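Local coordinates for protein beta-galactosidase/beta-glucuronidase (Faecalibacterium prausnitzii L2-6, PDB 6MVF) that binds flavin mononucleotide and, as a glycoside hydrolase family 2 member, probably hydrolyses beta-glucuronides in the human gut, at residues 304-309 / 558-563; 535-540 / 551-556; 381-386 / 421-426; 391-396 / 426-431. All blocks are in the same frame, centred on the assembly; numbering follows the deposited sequence. Where two conformers were deposited one is given.

Interaction 1 of 4, residues 304-309 / 558-563; sequences DKLYKG and TIDRKT
Leu-306 and Asp-560 bring two loop backbones together, their CA atoms 4.9 Å apart, with no regular helix or strand on either side. The direct backbone link is a weak hydrogen bond from Leu-306 N to Ile-559 O at 3.4 Å. Ile-559 lies in a type I beta turn that runs from Thr-558 to Arg-561. Its carbonyl has a second donor: Arg-561 NH1 bonds to Ile-559 O at 3.0 Å, from above the carbonyl plane. The arginine chain reaches back this far because it bends at chi2 (55°). The same guanidinium comes close to the other loop, with Arg-561 NH2 2.9 Å from Asp-304 O. Lys-305 CG covers part of one guanidinium face. In the TIM barrel domain, loop 304-309 leads from barrel strand 292-300 to helix 314-327, and loop 558-563 leads from strand 551-552 to helix 566-575. Both reach helix 314-327: Arg-561 NE pairs with Asp-320, and the extended Lys-305 chain takes NZ to Asp-316 and Gln-319. On the apolar side, Leu-306 crosses Ile-559 at about a right angle, with CD1 of the leucine 3.7 Å from CG2 of the isoleucine. The other branch, Leu-306 CD2, lies alongside Asp-560 CB at 3.8 Å. The Asp-560 carboxylate serves its own turn. Its OD1 accepts Thr-558 OG1 at 2.8 Å, and Lys-562 N reaches that same OD1 from the opposite face of the carboxylate plane at 2.9 Å. The second of these bonds makes an Asx turn. Asp-560 OD2 accepts from Ala-266 N of the second subunit.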
# COMPACT_ATOMS: atom_id res chain seq x y z
N ASP A 304 -12.43 -24.14 -8.16
CA ASP A 304 -11.64 -24.78 -7.13
C ASP A 304 -10.15 -24.57 -7.41
O ASP A 304 -9.76 -24.13 -8.49
CB ASP A 304 -11.99 -26.27 -6.99
CG ASP A 304 -11.74 -27.09 -8.27
OD1 ASP A 304 -11.40 -26.52 -9.34
OD2 ASP A 304 -11.88 -28.33 -8.21
N LYS A 305 -9.32 -24.89 -6.41
CA LYS A 305 -7.87 -24.72 -6.52
C LYS A 305 -7.20 -25.72 -5.60
O LYS A 305 -7.78 -26.12 -4.59
CB LYS A 305 -7.46 -23.29 -6.16
CG LYS A 305 -6.14 -22.85 -6.71
CD LYS A 305 -5.96 -21.34 -6.45
CE LYS A 305 -4.60 -20.86 -6.88
NZ LYS A 305 -4.48 -19.38 -6.87
N LEU A 306 -5.96 -26.11 -5.95
CA LEU A 306 -5.25 -27.21 -5.30
C LEU A 306 -5.29 -27.15 -3.77
O LEU A 306 -4.68 -26.27 -3.16
CB LEU A 306 -3.79 -27.26 -5.75
CG LEU A 306 -3.02 -28.49 -5.22
CD1 LEU A 306 -3.59 -29.77 -5.79
CD2 LEU A 306 -1.54 -28.42 -5.52
N TYR A 307 -6.01 -28.11 -3.17
CA TYR A 307 -6.19 -28.30 -1.72
C TYR A 307 -6.79 -27.10 -1.03
O TYR A 307 -6.67 -26.95 0.19
CB TYR A 307 -4.88 -28.74 -1.04
CG TYR A 307 -4.34 -29.99 -1.68
CD1 TYR A 307 -5.17 -31.08 -1.92
CD2 TYR A 307 -3.02 -30.07 -2.11
CE1 TYR A 307 -4.70 -32.21 -2.53
CE2 TYR A 307 -2.52 -31.20 -2.71
CZ TYR A 307 -3.37 -32.27 -2.93
OH TYR A 307 -2.88 -33.42 -3.55
N LYS A 308 -7.49 -26.25 -1.76
CA LYS A 308 -8.35 -25.24 -1.16
C LYS A 308 -9.82 -25.58 -1.33
O LYS A 308 -10.67 -24.81 -0.85
CB LYS A 308 -8.12 -23.86 -1.79
CG LYS A 308 -6.90 -23.14 -1.36
CD LYS A 308 -6.85 -21.87 -2.16
CE LYS A 308 -5.72 -20.98 -1.71
NZ LYS A 308 -6.11 -19.55 -1.82
N GLY A 309 -10.14 -26.67 -2.03
CA GLY A 309 -11.52 -26.91 -2.43
C GLY A 309 -12.01 -25.77 -3.30
O GLY A 309 -11.27 -25.26 -4.15
N THR A 558 -2.51 -26.31 -15.01
CA THR A 558 -2.67 -27.23 -13.88
C THR A 558 -3.52 -26.61 -12.77
O THR A 558 -3.78 -25.40 -12.74
CB THR A 558 -1.31 -27.65 -13.31
OG1 THR A 558 -0.54 -26.48 -13.02
CG2 THR A 558 -0.58 -28.57 -14.29
N ILE A 559 -3.93 -27.47 -11.84
CA ILE A 559 -4.93 -27.12 -10.84
C ILE A 559 -4.37 -26.15 -9.79
O ILE A 559 -5.13 -25.44 -9.13
CB ILE A 559 -5.46 -28.42 -10.22
CG1 ILE A 559 -6.76 -28.17 -9.47
CG2 ILE A 559 -4.41 -29.06 -9.34
CD1 ILE A 559 -7.25 -29.39 -8.74
N ASP A 560 -3.06 -26.08 -9.64
CA ASP A 560 -2.42 -25.12 -8.76
C ASP A 560 -2.13 -23.80 -9.47
O ASP A 560 -1.49 -22.92 -8.89
CB ASP A 560 -1.14 -25.74 -8.17
CG ASP A 560 -0.17 -26.22 -9.24
OD1 ASP A 560 -0.22 -25.70 -10.39
OD2 ASP A 560 0.66 -27.12 -8.94
N ARG A 561 -2.59 -23.65 -10.71
CA ARG A 561 -2.42 -22.47 -11.56
C ARG A 561 -0.98 -22.20 -11.93
O ARG A 561 -0.68 -21.14 -12.46
CB ARG A 561 -3.02 -21.21 -10.92
CG ARG A 561 -4.50 -20.99 -11.25
CD ARG A 561 -5.37 -22.20 -10.88
NE ARG A 561 -6.81 -21.94 -10.91
CZ ARG A 561 -7.74 -22.89 -10.76
NH1 ARG A 561 -7.38 -24.15 -10.57
NH2 ARG A 561 -9.03 -22.57 -10.80
N LYS A 562 -0.07 -23.14 -11.69
CA LYS A 562 1.36 -22.89 -11.86
C LYS A 562 1.89 -23.25 -13.25
O LYS A 562 2.78 -22.56 -13.76
CB LYS A 562 2.16 -23.64 -10.80
CG LYS A 562 2.01 -23.08 -9.41
CD LYS A 562 3.12 -23.56 -8.49
CE LYS A 562 3.06 -22.81 -7.17
NZ LYS A 562 3.01 -21.34 -7.41
N THR A 563 1.40 -24.33 -13.87
CA THR A 563 2.04 -24.92 -15.04
C THR A 563 1.08 -24.89 -16.22
O THR A 563 0.04 -25.55 -16.22
CB THR A 563 2.51 -26.36 -14.75
OG1 THR A 563 3.41 -26.35 -13.65
CG2 THR A 563 3.25 -26.94 -15.94

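Interaction 2 of 4, residues 535-540 / 551-556; sequences MFDFGC and RNNKGL
A short antiparallel ladder joins Phe-538 to Asn-552 and Gly-539 to Arg-551, after the last TIM barrel strand, 529-532. Phe-538 and Asn-552 form the hydrogen-bonded pair. Phe-538 N gives to Asn-552 O at 3.1 Å, and Asn-552 N returns the bond to Phe-538 O at 2.9 Å. Gly-539 and Arg-551 form the next, non-hydrogen-bonded pair. The Phe-538 and Asn-552 side chains lie on the same face of the ladder, where they meet. Asn-552 CB sits over the phenyl face, 3.6 Å from the ring centroid of Phe-538, in a CH-pi contact. The amide plane is only 13° from that of the ring. Phe-538 chi1 of 59° places the ring between its own backbone N and carbonyl carbon and sets it against Asn-552 CB. The Asn-552 amide is held at both ends: ND2 gives to Asp-152, and OD1 accepts Lys-554 N at 3.1 Å in an Asx turn. Beyond the ladder the CA atoms of Phe-536 and Gly-555 are 4.0 Å apart. Asp-537 OD1 has two partners here: Lys-565 NZ, in a salt bridge that probably polarises the carboxylate, and a backbone N-H of segment 551-556. Asn-553 OD1 approaches Asp-537 CG at 3.4 Å, with the amide and carboxylate planes 87° apart. Asn-264 ND2 of the second subunit makes weak hydrogen bonds to Asp-537 OD2 and Asn-553 OD1. The Met-535 and Leu-556 side chains cross at about a right angle, SD 4.2 Å from CD1. Gly-555 N meets Asp-537 OD1 nearly along its C-O axis at 3.0 Å.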
# COMPACT_ATOMS: atom_id res chain seq x y z
N MET A 535 -10.28 -24.83 -18.57
CA MET A 535 -9.09 -23.99 -18.44
C MET A 535 -8.07 -24.64 -17.51
O MET A 535 -6.86 -24.65 -17.80
CB MET A 535 -9.44 -22.60 -17.91
CG MET A 535 -8.25 -21.67 -17.82
SD MET A 535 -7.48 -21.23 -19.41
CE MET A 535 -6.00 -20.37 -18.86
N PHE A 536 -8.54 -25.15 -16.37
CA PHE A 536 -7.70 -25.74 -15.35
C PHE A 536 -8.19 -27.14 -15.06
O PHE A 536 -9.41 -27.38 -15.07
CB PHE A 536 -7.75 -24.93 -14.04
CG PHE A 536 -7.51 -23.48 -14.21
CD1 PHE A 536 -6.22 -23.00 -14.44
CD2 PHE A 536 -8.56 -22.59 -14.13
CE1 PHE A 536 -5.99 -21.63 -14.60
CE2 PHE A 536 -8.34 -21.21 -14.29
CZ PHE A 536 -7.06 -20.73 -14.53
N ASP A 537 -7.25 -28.07 -14.82
CA ASP A 537 -7.57 -29.27 -14.08
C ASP A 537 -8.44 -28.90 -12.88
O ASP A 537 -8.28 -27.83 -12.28
CB ASP A 537 -6.29 -29.97 -13.61
CG ASP A 537 -5.26 -30.21 -14.74
OD1 ASP A 537 -5.62 -30.47 -15.90
OD2 ASP A 537 -4.04 -30.17 -14.44
N PHE A 538 -9.40 -29.76 -12.53
CA PHE A 538 -10.27 -29.46 -11.39
C PHE A 538 -10.56 -30.76 -10.65
O PHE A 538 -10.29 -31.85 -11.16
CB PHE A 538 -11.56 -28.74 -11.84
CG PHE A 538 -12.40 -29.52 -12.85
CD1 PHE A 538 -12.16 -29.43 -14.20
CD2 PHE A 538 -13.44 -30.32 -12.42
CE1 PHE A 538 -12.93 -30.13 -15.11
CE2 PHE A 538 -14.22 -31.01 -13.33
CZ PHE A 538 -13.96 -30.91 -14.68
N GLY A 539 -11.12 -30.64 -9.44
CA GLY A 539 -11.29 -31.79 -8.57
C GLY A 539 -12.57 -32.58 -8.81
O GLY A 539 -13.67 -32.02 -8.86
N CYS A 540 -12.43 -33.89 -9.02
CA CYS A 540 -13.58 -34.80 -9.03
C CYS A 540 -13.23 -36.06 -8.26
O CYS A 540 -12.50 -36.92 -8.77
CB CYS A 540 -14.05 -35.16 -10.44
SG CYS A 540 -15.71 -35.97 -10.39
N ARG A 551 -9.22 -36.33 -10.10
CA ARG A 551 -9.04 -35.16 -10.93
C ARG A 551 -9.64 -35.35 -12.31
O ARG A 551 -9.58 -36.44 -12.89
CB ARG A 551 -7.54 -34.82 -11.11
CG ARG A 551 -6.76 -34.70 -9.81
CD ARG A 551 -7.14 -33.47 -9.06
NE ARG A 551 -6.49 -33.45 -7.76
CZ ARG A 551 -5.21 -33.15 -7.54
NH1 ARG A 551 -4.41 -32.83 -8.54
NH2 ARG A 551 -4.74 -33.18 -6.30
N ASN A 552 -10.18 -34.26 -12.85
CA ASN A 552 -10.28 -34.08 -14.29
C ASN A 552 -9.03 -33.32 -14.75
O ASN A 552 -8.76 -32.22 -14.26
CB ASN A 552 -11.56 -33.35 -14.65
CG ASN A 552 -11.82 -33.31 -16.14
OD1 ASN A 552 -11.04 -32.74 -16.90
ND2 ASN A 552 -12.93 -33.90 -16.58
N ASN A 553 -8.26 -33.93 -15.64
CA ASN A 553 -6.99 -33.36 -16.09
C ASN A 553 -7.05 -32.91 -17.55
O ASN A 553 -6.07 -33.02 -18.30
CB ASN A 553 -5.84 -34.35 -15.87
CG ASN A 553 -5.44 -34.46 -14.40
OD1 ASN A 553 -5.13 -33.45 -13.73
ND2 ASN A 553 -5.45 -35.68 -13.88
N LYS A 554 -8.20 -32.38 -17.96
CA LYS A 554 -8.38 -31.81 -19.29
C LYS A 554 -8.00 -30.33 -19.34
O LYS A 554 -8.36 -29.64 -20.30
CB LYS A 554 -9.83 -32.01 -19.77
CG LYS A 554 -10.29 -33.45 -19.79
CD LYS A 554 -11.46 -33.68 -20.75
CE LYS A 554 -11.98 -35.14 -20.66
NZ LYS A 554 -12.69 -35.41 -19.35
N GLY A 555 -7.26 -29.85 -18.33
CA GLY A 555 -6.92 -28.44 -18.26
C GLY A 555 -5.86 -28.04 -19.28
O GLY A 555 -5.03 -28.83 -19.71
N LEU A 556 -5.95 -26.78 -19.71
CA LEU A 556 -4.83 -26.17 -20.40
C LEU A 556 -3.75 -25.73 -19.41
O LEU A 556 -2.61 -25.50 -19.82
CB LEU A 556 -5.30 -24.96 -21.22
CG LEU A 556 -6.41 -25.14 -22.25
CD1 LEU A 556 -6.98 -23.76 -22.69
CD2 LEU A 556 -5.90 -25.92 -23.45

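Interaction 3 of 4, residues 381-386 / 421-426; sequences LIIQNY and KELDPT. With FMN (flavin mononucleotide), chain G.
Tyr-386 reaches Asp-424 and Thr-426 beside the methylated end of the flavin, where the TIM barrel domain lines part of the FMN pocket. It lies in the C-terminal end region of helix 368-385; its partners follow helix 407-423. Tyr-386 CB starts the path, 3.7 Å from FMN C7M, and CG stays equally near this methyl. With CG anti to the backbone N (chi1 -176°), the ring runs on toward the second segment. Tyr-386 CD2 lies between the C7M methyl and the Asp-424 carboxylate. Tyr-386 CE2 comes 3.3 Å from Asp-424 OD1. Asp-424 CB lies at the ring edge in its plane, while the carboxylate is turned 69° from the ring. At the tip, Tyr-386 OH packs against Thr-426 CG2 at 3.7 Å and hydrogen-bonds to Thr-186. The carboxylate that borders the ring is fixed locally. Thr-426 OG1 uses the syn lone pair of Asp-424 OD1 at 2.6 Å. Thr-426 N reaches this oxygen from above the carboxylate plane and closes an Asx turn. Nearer the helices the contact is apolar: Ile-382 CG2 packs on Leu-423 CB at 3.9 Å. Ile-383 turns its end to the cofactor, with CG1 3.6 Å from FMN C7. Tyr-177 and Asp-174 hydrogen-bond to FMN from outside these segments. On the helix 407-423 side, Leu-423 O lies 3.3 Å from FMN C8M.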
# COMPACT_ATOMS: atom_id res chain seq x y z
N LEU A 381 -29.98 -16.60 -9.83
CA LEU A 381 -28.86 -16.36 -10.72
C LEU A 381 -29.06 -15.09 -11.53
O LEU A 381 -28.13 -14.31 -11.73
CB LEU A 381 -28.65 -17.56 -11.65
CG LEU A 381 -27.61 -17.37 -12.75
CD1 LEU A 381 -26.21 -17.16 -12.14
CD2 LEU A 381 -27.64 -18.55 -13.74
N ILE A 382 -30.28 -14.86 -12.00
CA ILE A 382 -30.52 -13.69 -12.84
C ILE A 382 -30.58 -12.42 -12.01
O ILE A 382 -30.04 -11.39 -12.40
CB ILE A 382 -31.81 -13.90 -13.65
CG1 ILE A 382 -31.59 -15.02 -14.67
CG2 ILE A 382 -32.28 -12.58 -14.29
CD1 ILE A 382 -32.80 -15.35 -15.48
N ILE A 383 -31.22 -12.47 -10.84
CA ILE A 383 -31.43 -11.26 -10.06
C ILE A 383 -30.13 -10.80 -9.41
O ILE A 383 -29.86 -9.60 -9.33
CB ILE A 383 -32.56 -11.49 -9.04
CG1 ILE A 383 -33.89 -11.26 -9.73
CG2 ILE A 383 -32.43 -10.55 -7.82
CD1 ILE A 383 -34.95 -12.18 -9.26
N GLN A 384 -29.30 -11.73 -8.97
CA GLN A 384 -28.05 -11.35 -8.33
C GLN A 384 -27.00 -10.93 -9.34
O GLN A 384 -26.10 -10.15 -8.98
CB GLN A 384 -27.54 -12.50 -7.46
CG GLN A 384 -28.50 -12.83 -6.35
CD GLN A 384 -28.11 -14.03 -5.52
OE1 GLN A 384 -27.02 -14.61 -5.67
NE2 GLN A 384 -29.00 -14.42 -4.62
N ASN A 385 -27.12 -11.36 -10.59
CA ASN A 385 -26.10 -11.05 -11.58
C ASN A 385 -26.61 -10.19 -12.70
O ASN A 385 -25.92 -10.02 -13.72
CB ASN A 385 -25.49 -12.34 -12.13
CG ASN A 385 -24.84 -13.16 -11.05
OD1 ASN A 385 -23.71 -12.87 -10.65
ND2 ASN A 385 -25.56 -14.14 -10.51
N TYR A 386 -27.80 -9.59 -12.53
CA TYR A 386 -28.41 -8.85 -13.63
C TYR A 386 -27.56 -7.68 -14.11
O TYR A 386 -27.62 -7.33 -15.29
CB TYR A 386 -29.80 -8.36 -13.21
CG TYR A 386 -30.53 -7.67 -14.34
CD1 TYR A 386 -30.47 -6.29 -14.49
CD2 TYR A 386 -31.25 -8.40 -15.27
CE1 TYR A 386 -31.13 -5.66 -15.53
CE2 TYR A 386 -31.91 -7.79 -16.31
CZ TYR A 386 -31.86 -6.42 -16.44
OH TYR A 386 -32.53 -5.81 -17.48
N LYS A 421 -36.84 -14.96 -19.93
CA LYS A 421 -37.34 -13.85 -20.74
C LYS A 421 -38.29 -12.95 -19.97
O LYS A 421 -38.37 -11.75 -20.24
CB LYS A 421 -38.02 -14.40 -22.00
CG LYS A 421 -37.07 -15.17 -22.91
CD LYS A 421 -35.89 -14.30 -23.30
CE LYS A 421 -35.00 -15.00 -24.31
NZ LYS A 421 -33.98 -14.08 -24.87
N GLU A 422 -39.02 -13.50 -19.00
CA GLU A 422 -39.76 -12.68 -18.05
C GLU A 422 -38.81 -11.83 -17.22
O GLU A 422 -39.01 -10.62 -17.08
CB GLU A 422 -40.60 -13.59 -17.14
CG GLU A 422 -42.08 -13.22 -17.09
CD GLU A 422 -43.00 -14.44 -16.91
OE1 GLU A 422 -42.69 -15.29 -16.04
OE2 GLU A 422 -44.01 -14.56 -17.65
N LEU A 423 -37.76 -12.43 -16.65
CA LEU A 423 -36.88 -11.69 -15.76
C LEU A 423 -35.90 -10.80 -16.51
O LEU A 423 -35.55 -9.72 -16.01
CB LEU A 423 -36.09 -12.63 -14.85
CG LEU A 423 -36.89 -13.35 -13.77
CD1 LEU A 423 -35.94 -14.21 -12.98
CD2 LEU A 423 -37.56 -12.36 -12.87
N ASP A 424 -35.46 -11.21 -17.69
CA ASP A 424 -34.36 -10.51 -18.36
C ASP A 424 -34.46 -10.74 -19.86
O ASP A 424 -33.84 -11.66 -20.41
CB ASP A 424 -33.01 -10.97 -17.83
CG ASP A 424 -31.85 -10.32 -18.55
OD1 ASP A 424 -32.06 -9.29 -19.26
OD2 ASP A 424 -30.71 -10.83 -18.43
N PRO A 425 -35.23 -9.92 -20.56
CA PRO A 425 -35.29 -10.05 -22.03
C PRO A 425 -34.06 -9.52 -22.74
O PRO A 425 -33.94 -9.70 -23.96
CB PRO A 425 -36.55 -9.25 -22.40
CG PRO A 425 -36.75 -8.29 -21.25
CD PRO A 425 -36.27 -9.01 -20.02
N THR A 426 -33.14 -8.88 -22.03
CA THR A 426 -31.96 -8.29 -22.63
C THR A 426 -30.84 -9.30 -22.87
O THR A 426 -29.77 -8.92 -23.35
CB THR A 426 -31.40 -7.15 -21.76
OG1 THR A 426 -30.62 -7.70 -20.69
CG2 THR A 426 -32.50 -6.28 -21.16
N1 FMN G . -38.48 -6.73 -6.38
C2 FMN G . -38.14 -6.36 -5.15
O2 FMN G . -39.00 -6.14 -4.29
N3 FMN G . -36.89 -6.22 -4.76
C4 FMN G . -35.88 -6.42 -5.55
O4 FMN G . -34.73 -6.29 -5.18
C4A FMN G . -36.17 -6.80 -6.89
N5 FMN G . -35.15 -7.01 -7.68
C5A FMN G . -35.34 -7.37 -8.93
C6 FMN G . -34.25 -7.58 -9.74
C7 FMN G . -34.42 -7.93 -11.03
C7M FMN G . -33.23 -8.16 -11.88
C8 FMN G . -35.76 -8.12 -11.55
C8M FMN G . -35.96 -8.54 -12.96
C9 FMN G . -36.85 -7.91 -10.74
C9A FMN G . -36.70 -7.53 -9.44
N10 FMN G . -37.79 -7.35 -8.61
C10 FMN G . -37.55 -6.96 -7.29
C1' FMN G . -39.10 -7.50 -9.22
C2' FMN G . -40.08 -8.58 -8.82
O2' FMN G . -39.68 -9.64 -9.66
C3' FMN G . -41.51 -8.27 -9.20
O3' FMN G . -41.65 -6.89 -9.41
C4' FMN G . -42.53 -8.62 -8.14
O4' FMN G . -41.98 -8.19 -6.91
C5' FMN G . -42.94 -10.09 -8.11
O5' FMN G . -42.21 -10.81 -7.13
P FMN G . -42.14 -12.39 -7.06
O1P FMN G . -42.01 -12.63 -5.61
O2P FMN G . -43.42 -12.86 -7.69
O3P FMN G . -40.97 -12.87 -7.85

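Interaction 4 of 4, residues 391-396 / 426-431; sequences ILFWGI and TRLTTI
Ile-391 O takes a bond from Arg-427 NE at 2.6 Å, and the N-H points to it almost straight (167°). The oxygen lies near the guanidinium plane, but the donor stands above the carbonyl plane. The arginine chain is extended from CG to NE, which carries it across the start of the strand. Leu-392 O then accepts a weak bond from Leu-428 N at 3.4 Å. Phe-393 lies side by side with Leu-428, both side chains pointing the same way, and its CE1 touches Leu-428 CD1 at 3.8 Å. Trp-394 uses both backbone groups. Its N gives to Leu-428 O at 3.0 Å, and its O accepts Thr-430 N at 2.8 Å. The indole is on the other face of the sheet, where Arg-427 CD packs toward its rim, 3.4 Å from Trp-394 NE1. Asp-424 OD2 ties these two side chains together, accepting from Trp-394 NE1 and pairing with Arg-427 NH1. Gly-395 has no side chain, and Thr-430 CG2 lies 3.5 Å from its CA. Ile-396 N gives the last ladder bond, to Thr-430 O at 3.2 Å. The two strands are parallel neighbours twisted by 44°. Helix 407-423 connects them, so this is a beta-alpha-beta crossover, the repeating element of a TIM barrel.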
# COMPACT_ATOMS: atom_id res chain seq x y z
N ILE A 391 -21.90 -10.75 -18.57
CA ILE A 391 -22.81 -11.88 -18.77
C ILE A 391 -23.66 -11.62 -20.00
O ILE A 391 -24.44 -10.66 -20.04
CB ILE A 391 -23.68 -12.13 -17.52
CG1 ILE A 391 -22.78 -12.44 -16.32
CG2 ILE A 391 -24.68 -13.27 -17.80
CD1 ILE A 391 -23.50 -12.77 -15.03
N LEU A 392 -23.49 -12.45 -21.02
CA LEU A 392 -24.29 -12.33 -22.25
C LEU A 392 -25.29 -13.46 -22.45
O LEU A 392 -26.33 -13.24 -23.08
CB LEU A 392 -23.37 -12.24 -23.47
CG LEU A 392 -22.21 -11.24 -23.45
CD1 LEU A 392 -21.66 -11.11 -24.85
CD2 LEU A 392 -22.63 -9.89 -22.90
N PHE A 393 -25.05 -14.64 -21.87
CA PHE A 393 -25.88 -15.80 -22.06
C PHE A 393 -26.22 -16.45 -20.72
O PHE A 393 -25.33 -16.66 -19.88
CB PHE A 393 -25.17 -16.80 -22.97
CG PHE A 393 -24.50 -16.16 -24.15
CD1 PHE A 393 -25.18 -16.00 -25.36
CD2 PHE A 393 -23.18 -15.74 -24.07
CE1 PHE A 393 -24.56 -15.42 -26.47
CE2 PHE A 393 -22.56 -15.15 -25.16
CZ PHE A 393 -23.25 -15.00 -26.37
N TRP A 394 -27.49 -16.76 -20.52
CA TRP A 394 -27.94 -17.59 -19.42
C TRP A 394 -28.11 -19.01 -19.94
O TRP A 394 -28.81 -19.23 -20.93
CB TRP A 394 -29.27 -17.10 -18.83
CG TRP A 394 -29.34 -15.67 -18.32
CD1 TRP A 394 -30.19 -14.68 -18.77
CD2 TRP A 394 -28.58 -15.09 -17.25
NE1 TRP A 394 -29.99 -13.53 -18.05
CE2 TRP A 394 -29.01 -13.74 -17.11
CE3 TRP A 394 -27.58 -15.57 -16.40
CZ2 TRP A 394 -28.46 -12.86 -16.16
CZ3 TRP A 394 -27.02 -14.70 -15.44
CH2 TRP A 394 -27.47 -13.35 -15.33
N GLY A 395 -27.49 -19.98 -19.27
CA GLY A 395 -27.62 -21.39 -19.62
C GLY A 395 -28.59 -22.09 -18.69
O GLY A 395 -28.53 -21.93 -17.48
N ILE A 396 -29.49 -22.89 -19.28
CA ILE A 396 -30.58 -23.46 -18.47
C ILE A 396 -30.36 -24.93 -18.08
O ILE A 396 -31.02 -25.39 -17.14
CB ILE A 396 -31.95 -23.29 -19.16
CG1 ILE A 396 -32.02 -24.05 -20.48
CG2 ILE A 396 -32.30 -21.79 -19.36
CD1 ILE A 396 -33.44 -24.16 -21.01
N THR A 426 -33.14 -8.88 -22.03
CA THR A 426 -31.96 -8.29 -22.63
C THR A 426 -30.84 -9.30 -22.87
O THR A 426 -29.77 -8.92 -23.35
CB THR A 426 -31.40 -7.15 -21.76
OG1 THR A 426 -30.62 -7.70 -20.69
CG2 THR A 426 -32.50 -6.28 -21.16
N ARG A 427 -31.03 -10.57 -22.53
CA ARG A 427 -29.98 -11.55 -22.72
C ARG A 427 -30.51 -12.78 -23.45
O ARG A 427 -31.70 -13.11 -23.41
CB ARG A 427 -29.32 -11.95 -21.39
CG ARG A 427 -28.45 -10.85 -20.78
CD ARG A 427 -27.83 -11.29 -19.47
NE ARG A 427 -26.83 -10.36 -18.96
CZ ARG A 427 -27.09 -9.34 -18.15
NH1 ARG A 427 -28.33 -9.09 -17.76
NH2 ARG A 427 -26.09 -8.57 -17.72
N LEU A 428 -29.58 -13.45 -24.14
CA LEU A 428 -29.86 -14.69 -24.84
C LEU A 428 -29.84 -15.89 -23.89
O LEU A 428 -29.04 -15.93 -22.95
CB LEU A 428 -28.83 -14.88 -25.95
CG LEU A 428 -28.83 -13.74 -26.96
CD1 LEU A 428 -27.70 -13.92 -27.94
CD2 LEU A 428 -30.18 -13.64 -27.69
N THR A 429 -30.70 -16.86 -24.15
CA THR A 429 -30.65 -18.13 -23.43
C THR A 429 -29.89 -19.16 -24.27
O THR A 429 -29.87 -19.10 -25.50
CB THR A 429 -32.05 -18.65 -23.08
OG1 THR A 429 -32.83 -18.79 -24.27
CG2 THR A 429 -32.75 -17.66 -22.16
N THR A 430 -29.23 -20.09 -23.57
CA THR A 430 -28.41 -21.12 -24.21
C THR A 430 -28.65 -22.42 -23.46
O THR A 430 -29.31 -22.45 -22.42
CB THR A 430 -26.90 -20.76 -24.22
OG1 THR A 430 -26.18 -21.66 -25.07
CG2 THR A 430 -26.28 -20.82 -22.81
N ILE A 431 -28.07 -23.50 -23.99
CA ILE A 431 -28.17 -24.83 -23.41
C ILE A 431 -26.93 -25.61 -23.84
O ILE A 431 -26.36 -25.36 -24.90
CB ILE A 431 -29.49 -25.53 -23.84
CG1 ILE A 431 -29.65 -26.89 -23.15
CG2 ILE A 431 -29.62 -25.64 -25.39
CD1 ILE A 431 -31.06 -27.35 -23.12

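In the fold
All four contacts belong to the TIM barrel domain, but they form two groups on opposite sides of the chain's centre. Interactions 2, 3 and 4 are buried; interaction 1 is only partly so. Interactions 1 and 2 have centres about 9 Å apart and touch through Asp-304 OD2 and Gly-539 N. Both reach the second subunit. Interaction 1 mixes one weak backbone bond, an apolar patch and an arginine; interaction 2 adds a short ladder. Interactions 3 and 4 share Thr-426 and are joined by Asp-424 OD2, which accepts from Trp-394 NE1. Interaction 4 is barrel-wall hydrogen bonding between parallel strands. Interaction 3 packs the end regions of two helices and the turn after one of them, and it alone touches FMN.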